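Nitronate monooxygenase family protein (Pseudomonas aeruginosa, PDB 4QIT) catalyses the FMN-dependent oxidation of alkyl nitronates by molecular oxygen, with the toxin propionate 3-nitronate as best and presumed physiological substrate. Local coordinates at residues Q23-G28 / P71-L76; A59-V64 / L125-E130; P98-F103 / Q316-A321. The protein carries 1 engineered substitution. All blocks are in the same frame, centred on the assembly; numbering follows the deposited sequence.

Contact 1 of 3, residues Q23-G28 / P71-L76. With FMN (flavin mononucleotide), chain C.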
loop_
_atom_site.group_PDB
_atom_site.type_symbol
_atom_site.label_atom_id
_atom_site.label_comp_id
_atom_site.label_asym_id
_atom_site.label_seq_id
_atom_site.Cartn_x
_atom_site.Cartn_y
_atom_site.Cartn_z
ATOM N N GLN A 23 18.535 -10.322 -3.210
ATOM C CA GLN A 23 18.585 -9.143 -4.066
ATOM C C GLN A 23 17.676 -9.434 -5.250
ATOM O O GLN A 23 17.876 -10.419 -5.950
ATOM C CB GLN A 23 20.021 -8.826 -4.509
ATOM C CG GLN A 23 20.136 -8.061 -5.835
ATOM C CD GLN A 23 20.485 -8.978 -6.998
ATOM O OE1 GLN A 23 21.390 -9.816 -6.887
ATOM N NE2 GLN A 23 19.763 -8.842 -8.109
ATOM N N ALA A 24 16.655 -8.602 -5.444
ATOM C CA ALA A 24 15.604 -8.915 -6.413
ATOM C C ALA A 24 16.116 -9.016 -7.842
ATOM O O ALA A 24 16.943 -8.210 -8.272
ATOM C CB ALA A 24 14.478 -7.883 -6.330
ATOM N N PRO A 25 15.619 -10.009 -8.589
ATOM C CA PRO A 25 15.901 -9.989 -10.020
ATOM C C PRO A 25 15.210 -8.779 -10.597
ATOM O O PRO A 25 14.077 -8.461 -10.221
ATOM C CB PRO A 25 15.232 -11.263 -10.543
ATOM C CG PRO A 25 14.214 -11.624 -9.516
ATOM C CD PRO A 25 14.715 -11.103 -8.199
ATOM N N MET A 26 15.920 -8.084 -11.465
ATOM C CA MET A 26 15.454 -6.822 -11.992
ATOM C C MET A 26 15.870 -6.728 -13.433
ATOM O O MET A 26 17.003 -6.353 -13.727
ATOM C CB MET A 26 16.047 -5.660 -11.185
ATOM C CG MET A 26 15.535 -5.581 -9.746
ATOM S SD MET A 26 16.232 -4.178 -8.860
ATOM C CE MET A 26 17.869 -4.806 -8.446
ATOM N N LEU A 27 14.961 -7.072 -14.339
ATOM C CA LEU A 27 15.315 -7.111 -15.744
ATOM C C LEU A 27 15.808 -5.736 -16.204
ATOM O O LEU A 27 15.132 -4.721 -15.998
ATOM C CB LEU A 27 14.137 -7.615 -16.585
ATOM C CG LEU A 27 14.424 -7.919 -18.057
ATOM C CD1 LEU A 27 15.495 -8.987 -18.217
ATOM C CD2 LEU A 27 13.124 -8.360 -18.729
ATOM N N GLY A 28 17.017 -5.710 -16.769
ATOM C CA GLY A 28 17.650 -4.478 -17.206
ATOM C C GLY A 28 18.498 -3.790 -16.146
ATOM O O GLY A 28 19.193 -2.816 -16.440
ATOM N N PRO A 71 24.892 -20.120 -3.936
ATOM C CA PRO A 71 23.577 -20.175 -4.584
ATOM C C PRO A 71 23.138 -18.829 -5.136
ATOM O O PRO A 71 23.429 -17.798 -4.547
ATOM C CB PRO A 71 22.652 -20.566 -3.435
ATOM C CG PRO A 71 23.548 -21.415 -2.554
ATOM C CD PRO A 71 24.846 -20.681 -2.573
ATOM N N PHE A 72 22.432 -18.864 -6.259
ATOM C CA PHE A 72 21.791 -17.672 -6.808
ATOM C C PHE A 72 20.460 -18.047 -7.449
ATOM O O PHE A 72 20.140 -19.228 -7.614
ATOM C CB PHE A 72 22.710 -16.930 -7.796
ATOM C CG PHE A 72 23.132 -17.761 -8.978
ATOM C CD1 PHE A 72 24.270 -18.555 -8.907
ATOM C CD2 PHE A 72 22.401 -17.747 -10.156
ATOM C CE1 PHE A 72 24.671 -19.324 -9.993
ATOM C CE2 PHE A 72 22.798 -18.511 -11.247
ATOM C CZ PHE A 72 23.938 -19.303 -11.159
ATOM N N ASN A 73 19.703 -17.016 -7.814
ATOM C CA ASN A 73 18.307 -17.114 -8.221
ATOM C C ASN A 73 18.184 -16.654 -9.672
ATOM O O ASN A 73 18.752 -15.627 -10.066
ATOM C CB ASN A 73 17.497 -16.217 -7.266
ATOM C CG ASN A 73 16.038 -16.027 -7.668
ATOM O OD1 ASN A 73 15.397 -16.898 -8.275
ATOM N ND2 ASN A 73 15.487 -14.872 -7.281
ATOM N N VAL A 74 17.472 -17.442 -10.471
ATOM C CA VAL A 74 17.234 -17.117 -11.873
ATOM C C VAL A 74 15.741 -16.913 -12.080
ATOM O O VAL A 74 14.944 -17.804 -11.774
ATOM C CB VAL A 74 17.771 -18.217 -12.807
ATOM C CG1 VAL A 74 17.428 -17.902 -14.253
ATOM C CG2 VAL A 74 19.282 -18.345 -12.631
ATOM N N ASN A 75 15.362 -15.740 -12.580
ATOM C CA ASN A 75 13.954 -15.351 -12.640
ATOM C C ASN A 75 13.402 -15.333 -14.065
ATOM O O ASN A 75 14.057 -14.840 -14.998
ATOM C CB ASN A 75 13.796 -13.982 -11.981
ATOM C CG ASN A 75 12.374 -13.464 -12.002
ATOM O OD1 ASN A 75 11.996 -12.706 -12.896
ATOM N ND2 ASN A 75 11.582 -13.855 -11.009
ATOM N N LEU A 76 12.187 -15.862 -14.214
ATOM C CA LEU A 76 11.490 -15.860 -15.498
ATOM C C LEU A 76 10.069 -15.333 -15.354
ATOM O O LEU A 76 9.361 -15.663 -14.396
ATOM C CB LEU A 76 11.460 -17.273 -16.103
ATOM C CG LEU A 76 12.843 -17.855 -16.438
ATOM C CD1 LEU A 76 13.398 -18.666 -15.273
ATOM C CD2 LEU A 76 12.821 -18.682 -17.721
HETATM N N1 FMN C . 10.514 -8.768 -10.403
HETATM C C2 FMN C . 10.570 -9.836 -11.288
HETATM O O2 FMN C . 9.977 -10.871 -11.010
HETATM N N3 FMN C . 11.300 -9.768 -12.453
HETATM C C4 FMN C . 11.961 -8.596 -12.754
HETATM O O4 FMN C . 12.613 -8.483 -13.788
HETATM C C4A FMN C . 11.898 -7.526 -11.881
HETATM N N5 FMN C . 12.564 -6.376 -12.214
HETATM C C5A FMN C . 12.549 -5.293 -11.368
HETATM C C6 FMN C . 13.251 -4.155 -11.742
HETATM C C7 FMN C . 13.277 -3.046 -10.922
HETATM C C7M FMN C . 14.078 -1.862 -11.385
HETATM C C8 FMN C . 12.570 -3.060 -9.720
HETATM C C8M FMN C . 12.573 -1.852 -8.827
HETATM C C9 FMN C . 11.858 -4.207 -9.350
HETATM C C9A FMN C . 11.845 -5.340 -10.173
HETATM N N10 FMN C . 11.153 -6.502 -9.830
HETATM C C10 FMN C . 11.177 -7.594 -10.695
HETATM C "C1'" FMN C . 10.355 -6.565 -8.552
HETATM C "C2'" FMN C . 11.132 -7.156 -7.388
HETATM O "O2'" FMN C . 11.217 -8.549 -7.544
HETATM C "C3'" FMN C . 10.432 -6.877 -6.065
HETATM O "O3'" FMN C . 9.048 -7.151 -6.129
HETATM C "C4'" FMN C . 10.598 -5.406 -5.758
HETATM O "O4'" FMN C . 11.875 -4.973 -6.192
HETATM C "C5'" FMN C . 10.503 -5.211 -4.255
HETATM O "O5'" FMN C . 10.266 -3.846 -4.091
HETATM P P FMN C . 11.411 -2.853 -3.608
HETATM O O1P FMN C . 12.473 -3.628 -2.874
HETATM O O2P FMN C . 10.743 -1.808 -2.768
HETATM O O3P FMN C . 11.980 -2.280 -4.863
#

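Contact 2 of 3, residues A59-V64 / L125-E130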
loop_
_atom_site.group_PDB
_atom_site.type_symbol
_atom_site.label_atom_id
_atom_site.label_comp_id
_atom_site.label_asym_id
_atom_site.label_seq_id
_atom_site.Cartn_x
_atom_site.Cartn_y
_atom_site.Cartn_z
ATOM N N ALA A 59 24.153 -18.663 -20.954
ATOM C CA ALA A 59 25.432 -17.973 -20.842
ATOM C C ALA A 59 25.462 -17.060 -19.623
ATOM O O ALA A 59 26.484 -16.961 -18.939
ATOM C CB ALA A 59 25.720 -17.187 -22.095
ATOM N N LEU A 60 24.341 -16.392 -19.363
ATOM C CA LEU A 60 24.214 -15.520 -18.199
ATOM C C LEU A 60 24.345 -16.287 -16.885
ATOM O O LEU A 60 24.983 -15.816 -15.943
ATOM C CB LEU A 60 22.879 -14.772 -18.241
ATOM C CG LEU A 60 22.816 -13.631 -19.256
ATOM C CD1 LEU A 60 21.389 -13.155 -19.425
ATOM C CD2 LEU A 60 23.722 -12.477 -18.827
ATOM N N ILE A 61 23.734 -17.467 -16.820
ATOM C CA ILE A 61 23.830 -18.313 -15.635
ATOM C C ILE A 61 25.287 -18.732 -15.427
ATOM O O ILE A 61 25.810 -18.709 -14.307
ATOM C CB ILE A 61 22.914 -19.549 -15.766
ATOM C CG1 ILE A 61 21.446 -19.122 -15.722
ATOM C CG2 ILE A 61 23.190 -20.577 -14.675
ATOM C CD1 ILE A 61 20.477 -20.238 -16.064
ATOM N N ARG A 62 25.958 -19.077 -16.520
ATOM C CA ARG A 62 27.352 -19.473 -16.430
ATOM C C ARG A 62 28.246 -18.306 -16.032
ATOM O O ARG A 62 29.233 -18.497 -15.318
ATOM C CB ARG A 62 27.806 -20.125 -17.734
ATOM C CG ARG A 62 27.094 -21.442 -17.955
ATOM C CD ARG A 62 27.590 -22.195 -19.165
ATOM N NE ARG A 62 26.905 -23.479 -19.273
ATOM C CZ ARG A 62 27.240 -24.439 -20.129
ATOM N NH1 ARG A 62 28.263 -24.265 -20.954
ATOM N NH2 ARG A 62 26.554 -25.573 -20.152
ATOM N N GLU A 63 27.895 -17.096 -16.460
ATOM C CA GLU A 63 28.657 -15.924 -16.037
ATOM C C GLU A 63 28.594 -15.745 -14.520
ATOM O O GLU A 63 29.609 -15.454 -13.880
ATOM C CB GLU A 63 28.172 -14.652 -16.742
ATOM C CG GLU A 63 28.539 -14.582 -18.222
ATOM C CD GLU A 63 28.124 -13.271 -18.874
ATOM O OE1 GLU A 63 27.976 -13.247 -20.118
ATOM O OE2 GLU A 63 27.950 -12.266 -18.149
ATOM N N VAL A 64 27.404 -15.898 -13.946
ATOM C CA VAL A 64 27.262 -15.800 -12.493
ATOM C C VAL A 64 28.145 -16.837 -11.795
ATOM O O VAL A 64 28.853 -16.513 -10.842
ATOM C CB VAL A 64 25.794 -15.974 -12.040
ATOM C CG1 VAL A 64 25.668 -15.784 -10.542
ATOM C CG2 VAL A 64 24.888 -14.979 -12.773
ATOM N N LEU A 125 12.660 -24.378 -19.963
ATOM C CA LEU A 125 12.678 -25.427 -18.942
ATOM C C LEU A 125 13.823 -26.439 -19.098
ATOM O O LEU A 125 14.548 -26.700 -18.136
ATOM C CB LEU A 125 11.317 -26.134 -18.847
ATOM C CG LEU A 125 11.202 -27.312 -17.877
ATOM C CD1 LEU A 125 11.550 -26.890 -16.449
ATOM C CD2 LEU A 125 9.805 -27.910 -17.931
ATOM N N PRO A 126 14.001 -27.014 -20.302
ATOM C CA PRO A 126 15.120 -27.963 -20.378
ATOM C C PRO A 126 16.484 -27.308 -20.141
ATOM O O PRO A 126 17.369 -27.958 -19.580
ATOM C CB PRO A 126 15.015 -28.532 -21.801
ATOM C CG PRO A 126 14.160 -27.565 -22.553
ATOM C CD PRO A 126 13.215 -26.989 -21.547
ATOM N N MET A 127 16.656 -26.051 -20.538
ATOM C CA MET A 127 17.906 -25.348 -20.237
ATOM C C MET A 127 18.133 -25.219 -18.729
ATOM O O MET A 127 19.250 -25.436 -18.236
ATOM C CB MET A 127 17.943 -23.976 -20.916
ATOM C CG MET A 127 19.231 -23.204 -20.694
ATOM S SD MET A 127 19.288 -22.247 -19.160
ATOM C CE MET A 127 18.094 -20.954 -19.507
ATOM N N LEU A 128 17.079 -24.874 -17.993
ATOM C CA LEU A 128 17.191 -24.764 -16.538
ATOM C C LEU A 128 17.486 -26.113 -15.879
ATOM O O LEU A 128 18.215 -26.178 -14.889
ATOM C CB LEU A 128 15.923 -24.139 -15.943
ATOM C CG LEU A 128 15.627 -22.687 -16.331
ATOM C CD1 LEU A 128 14.249 -22.287 -15.817
ATOM C CD2 LEU A 128 16.695 -21.745 -15.787
ATOM N N LEU A 129 16.918 -27.185 -16.428
ATOM C CA LEU A 129 17.131 -28.522 -15.878
ATOM C C LEU A 129 18.582 -28.960 -16.081
ATOM O O LEU A 129 19.129 -29.728 -15.287
ATOM C CB LEU A 129 16.160 -29.530 -16.505
ATOM C CG LEU A 129 14.677 -29.310 -16.197
ATOM C CD1 LEU A 129 13.829 -30.318 -16.951
ATOM C CD2 LEU A 129 14.405 -29.393 -14.709
ATOM N N GLU A 130 19.210 -28.446 -17.133
ATOM C CA GLU A 130 20.616 -28.740 -17.397
ATOM C C GLU A 130 21.543 -27.924 -16.495
ATOM O O GLU A 130 22.498 -28.454 -15.924
ATOM C CB GLU A 130 20.959 -28.449 -18.857
ATOM C CG GLU A 130 20.307 -29.378 -19.874
ATOM C CD GLU A 130 20.554 -28.917 -21.299
ATOM O OE1 GLU A 130 21.111 -29.704 -22.093
ATOM O OE2 GLU A 130 20.186 -27.767 -21.627
#

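Contact 3 of 3, residues P98-F103 / Q316-A321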
loop_
_atom_site.group_PDB
_atom_site.type_symbol
_atom_site.label_atom_id
_atom_site.label_comp_id
_atom_site.label_asym_id
_atom_site.label_seq_id
_atom_site.Cartn_x
_atom_site.Cartn_y
_atom_site.Cartn_z
ATOM N N PRO A 98 3.487 11.735 -32.423
ATOM C CA PRO A 98 4.098 13.038 -32.124
ATOM C C PRO A 98 5.286 12.960 -31.162
ATOM O O PRO A 98 6.200 13.780 -31.267
ATOM C CB PRO A 98 2.952 13.821 -31.473
ATOM C CG PRO A 98 1.716 13.181 -31.993
ATOM C CD PRO A 98 2.051 11.723 -32.087
ATOM N N LEU A 99 5.274 12.000 -30.240
ATOM C CA LEU A 99 6.401 11.813 -29.327
ATOM C C LEU A 99 7.668 11.383 -30.074
ATOM O O LEU A 99 8.770 11.891 -29.814
ATOM C CB LEU A 99 6.042 10.800 -28.237
ATOM C CG LEU A 99 4.834 11.196 -27.388
ATOM C CD1 LEU A 99 4.435 10.063 -26.446
ATOM C CD2 LEU A 99 5.121 12.484 -26.619
ATOM N N PHE A 100 7.516 10.450 -31.007
ATOM C CA PHE A 100 8.650 10.030 -31.822
ATOM C C PHE A 100 9.156 11.204 -32.650
ATOM O O PHE A 100 10.370 11.391 -32.802
ATOM C CB PHE A 100 8.254 8.872 -32.743
ATOM C CG PHE A 100 8.196 7.529 -32.059
ATOM C CD1 PHE A 100 9.328 6.734 -31.977
ATOM C CD2 PHE A 100 7.006 7.057 -31.511
ATOM C CE1 PHE A 100 9.278 5.495 -31.365
ATOM C CE2 PHE A 100 6.954 5.816 -30.884
ATOM C CZ PHE A 100 8.089 5.038 -30.814
ATOM N N ALA A 101 8.221 12.006 -33.160
ATOM C CA ALA A 101 8.557 13.124 -34.044
ATOM C C ALA A 101 9.366 14.212 -33.337
ATOM O O ALA A 101 10.169 14.902 -33.974
ATOM C CB ALA A 101 7.289 13.709 -34.676
ATOM N N GLU A 102 9.166 14.363 -32.028
ATOM C CA GLU A 102 9.977 15.283 -31.222
ATOM C C GLU A 102 11.470 14.997 -31.362
ATOM O O GLU A 102 12.318 15.889 -31.205
ATOM C CB GLU A 102 9.613 15.159 -29.738
ATOM C CG GLU A 102 8.306 15.800 -29.322
ATOM C CD GLU A 102 8.153 15.852 -27.809
ATOM O OE1 GLU A 102 7.015 15.690 -27.321
ATOM O OE2 GLU A 102 9.173 16.072 -27.118
ATOM N N PHE A 103 11.788 13.735 -31.630
ATOM C CA PHE A 103 13.168 13.286 -31.695
ATOM C C PHE A 103 13.572 12.918 -33.113
ATOM O O PHE A 103 14.576 12.236 -33.328
ATOM C CB PHE A 103 13.353 12.122 -30.729
ATOM C CG PHE A 103 12.915 12.457 -29.340
ATOM C CD1 PHE A 103 13.637 13.381 -28.595
ATOM C CD2 PHE A 103 11.769 11.897 -28.793
ATOM C CE1 PHE A 103 13.243 13.738 -27.316
ATOM C CE2 PHE A 103 11.362 12.243 -27.511
ATOM C CZ PHE A 103 12.098 13.164 -26.769
ATOM N N GLN A 316 11.955 5.140 -26.254
ATOM C CA GLN A 316 13.098 5.342 -25.377
ATOM C C GLN A 316 14.385 5.454 -26.179
ATOM O O GLN A 316 15.249 6.279 -25.873
ATOM C CB GLN A 316 13.196 4.194 -24.365
ATOM C CG GLN A 316 12.113 4.258 -23.286
ATOM C CD GLN A 316 12.092 3.020 -22.411
ATOM O OE1 GLN A 316 12.615 1.968 -22.790
ATOM N NE2 GLN A 316 11.495 3.138 -21.228
ATOM N N THR A 317 14.503 4.619 -27.210
ATOM C CA THR A 317 15.701 4.590 -28.047
ATOM C C THR A 317 15.823 5.898 -28.813
ATOM O O THR A 317 16.906 6.480 -28.896
ATOM C CB THR A 317 15.672 3.388 -29.006
ATOM O OG1 THR A 317 15.693 2.170 -28.250
ATOM C CG2 THR A 317 16.878 3.396 -29.933
ATOM N N ALA A 318 14.707 6.375 -29.349
ATOM C CA ALA A 318 14.706 7.621 -30.100
ATOM C C ALA A 318 15.027 8.803 -29.184
ATOM O O ALA A 318 15.759 9.716 -29.562
ATOM C CB ALA A 318 13.375 7.816 -30.785
ATOM N N ALA A 319 14.480 8.788 -27.969
ATOM C CA ALA A 319 14.734 9.872 -27.032
ATOM C C ALA A 319 16.189 9.863 -26.587
ATOM O O ALA A 319 16.830 10.919 -26.528
ATOM C CB ALA A 319 13.788 9.778 -25.817
ATOM N N LEU A 320 16.704 8.674 -26.279
ATOM C CA LEU A 320 18.072 8.519 -25.786
ATOM C C LEU A 320 19.067 9.005 -26.836
ATOM O O LEU A 320 20.103 9.587 -26.505
ATOM C CB LEU A 320 18.336 7.052 -25.419
ATOM C CG LEU A 320 19.664 6.710 -24.745
ATOM C CD1 LEU A 320 19.832 7.571 -23.526
ATOM C CD2 LEU A 320 19.692 5.251 -24.348
ATOM N N ALA A 321 18.726 8.800 -28.101
ATOM C CA ALA A 321 19.598 9.204 -29.209
ATOM C C ALA A 321 19.669 10.726 -29.375
ATOM O O ALA A 321 20.446 11.230 -30.189
ATOM C CB ALA A 321 19.142 8.549 -30.501
HETATM O O HOH W 1 15.950 10.022 -32.378
#

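Contact 1 of 3, residues Q23-G28 / P71-L76
The Pro25 ring lies in van der Waals contact with Asn75 and Asn73, the two asparagines that strand 72-77 points at it. Pro25 CB stands 3.4 Å from Asn75 CB, its CG is equally near that atom, and the two side chains meet at about a right angle. Two residues earlier on the same strand side, Asn73 ND2 approaches the other end of the proline ring, 4.0 Å from Pro25 CD. That amide is a polar group with its own partners: ND2 is hydrogen-bonded to Ser46 OG, and OD1 to Ser137 OG.

The polar contacts converge on the flavin. With chi1 at 179° the Asn75 side chain extends away from its own backbone N, which carries the amide past the proline to the pyrimidine ring of the flavin, where FMN N3 donates to Asn75 OD1 over 3.1 Å with a bent N-H...O angle of 136°. Leu27 N gives its hydrogen to FMN O4 at 2.8 Å (153°), with a second, weak bond to FMN N5.

Further van der Waals contact with the cofactor comes from Met26, whose CB lies 3.2 Å from FMN C6 and whose chain continues along the benzenoid ring to SD, and from Ala24, whose CB is 3.5 Å from FMN O2'. Gln182, Gly224 and Gln243 bind FMN from other strand ends, the cofactor arrangement of a TIM barrel that holds its flavin at the C-terminal mouth.

Contact 2 of 3, residues A59-V64 / L125-E130
Ile61 and Met127 reach toward each other tip to tip between helices 54-65 and 124-131. Ile61 CD1 and Met127 SD meet at 3.9 Å, whereas the closest CA pair, Ile61 and Leu128, is 9.3 Å apart; the helices therefore touch here through side-chain ends, and the buried surface is small, 81 Å² over both sides.

The torsions explain how such ends meet. Ile61 is extended beyond CG1 (chi2 171°), so CD1 projects straight from its helix. Met127 instead folds: its CB does not point at the partner helix, but the bends at chi2 (-85°) and chi3 swing the thioether round until SD faces the isoleucine methyl.

Leu128 comes to the same methyl differently. Its CA-CB bond heads away from helix 54-65, yet the CD2 branch returns to within 4.1 Å of Ile61 CD1, and the two side chains cross at about a right angle. One methyl thus touches both a sulfur and a leucine branch, all three residues being buried.

Charged groups lie nearby. Arg62 NH2 and Glu130 OE2 are 6.9 Å apart and do not pair; each has a salt bridge to the opposite helix instead, Arg62 with Glu131 and Glu130 with Arg58. Underneath, Ile61 packs on Phe72 and Val74 and Leu128 on Leu76, all from strand 72-77. Neighbouring outer helices meeting over the barrel strand between them is the alpha/beta layering of a TIM barrel.

Contact 3 of 3, residues P98-F103 / Q316-A321
Phe103 packs on Ala318 and Ala319 on the periphery of this TIM-barrel enzyme, away from its flavin, in a contact between the turn that ends helix 86-101 and helix 307-320. The CA atoms of Phe103 and Ala319 are 6.0 Å apart; the small side chains of Ala318 and Ala319 let the Phe103 ring lie close against helix 307-320.

Phe103 CB points at the partner and meets Ala318 first, 3.6 Å from Ala318 O. With chi1 at -54°, CG is anti to the carbonyl carbon, and the ring then lies across Ala319. CG, CD1 and CD2 all pass about 4 Å from Ala319 CA, which sits over the ring centre, 3.8 Å from the centroid and 7° off the normal: a CH-pi contact. Further out, CE2 and CZ reach Ala319 CB on the same face, CE2 at 3.9 Å. The opposite face carries Glu102 CB, offset toward the rim, so the ring is held between its own neighbour and the helix. Phe100 adds a looser contact, CD1 to Ala318 CB at 4.4 Å.

The backbones are joined by one water, which donates to Phe103 O and to Ala318 O, each at 2.8 Å.

Contacts 1 and 2 adjoin, their centres 13 Å apart, and contact 2's helices pack on strand 72-77 of contact 1: Asn73 and Asn75 point to the Pro25 side, and Asn75 goes on to the flavin, while Phe72, Val74 and Leu76 face the helices of contact 2. Evidence for direct touch includes Phe72 CD1 to Val64 CG1 at 3.5 Å and Leu76 CD1 to Leu128 CD1 at 3.8 Å. The side chain of Leu128 is still about 13 Å from FMN, so contact 2 backs the pocket without lining it; the side chain of Asn75 is about 7 Å from the bound nitroethane. Contact 3 is remote, its centre about 30 Å from contact 1 and about 36 Å from contact 2.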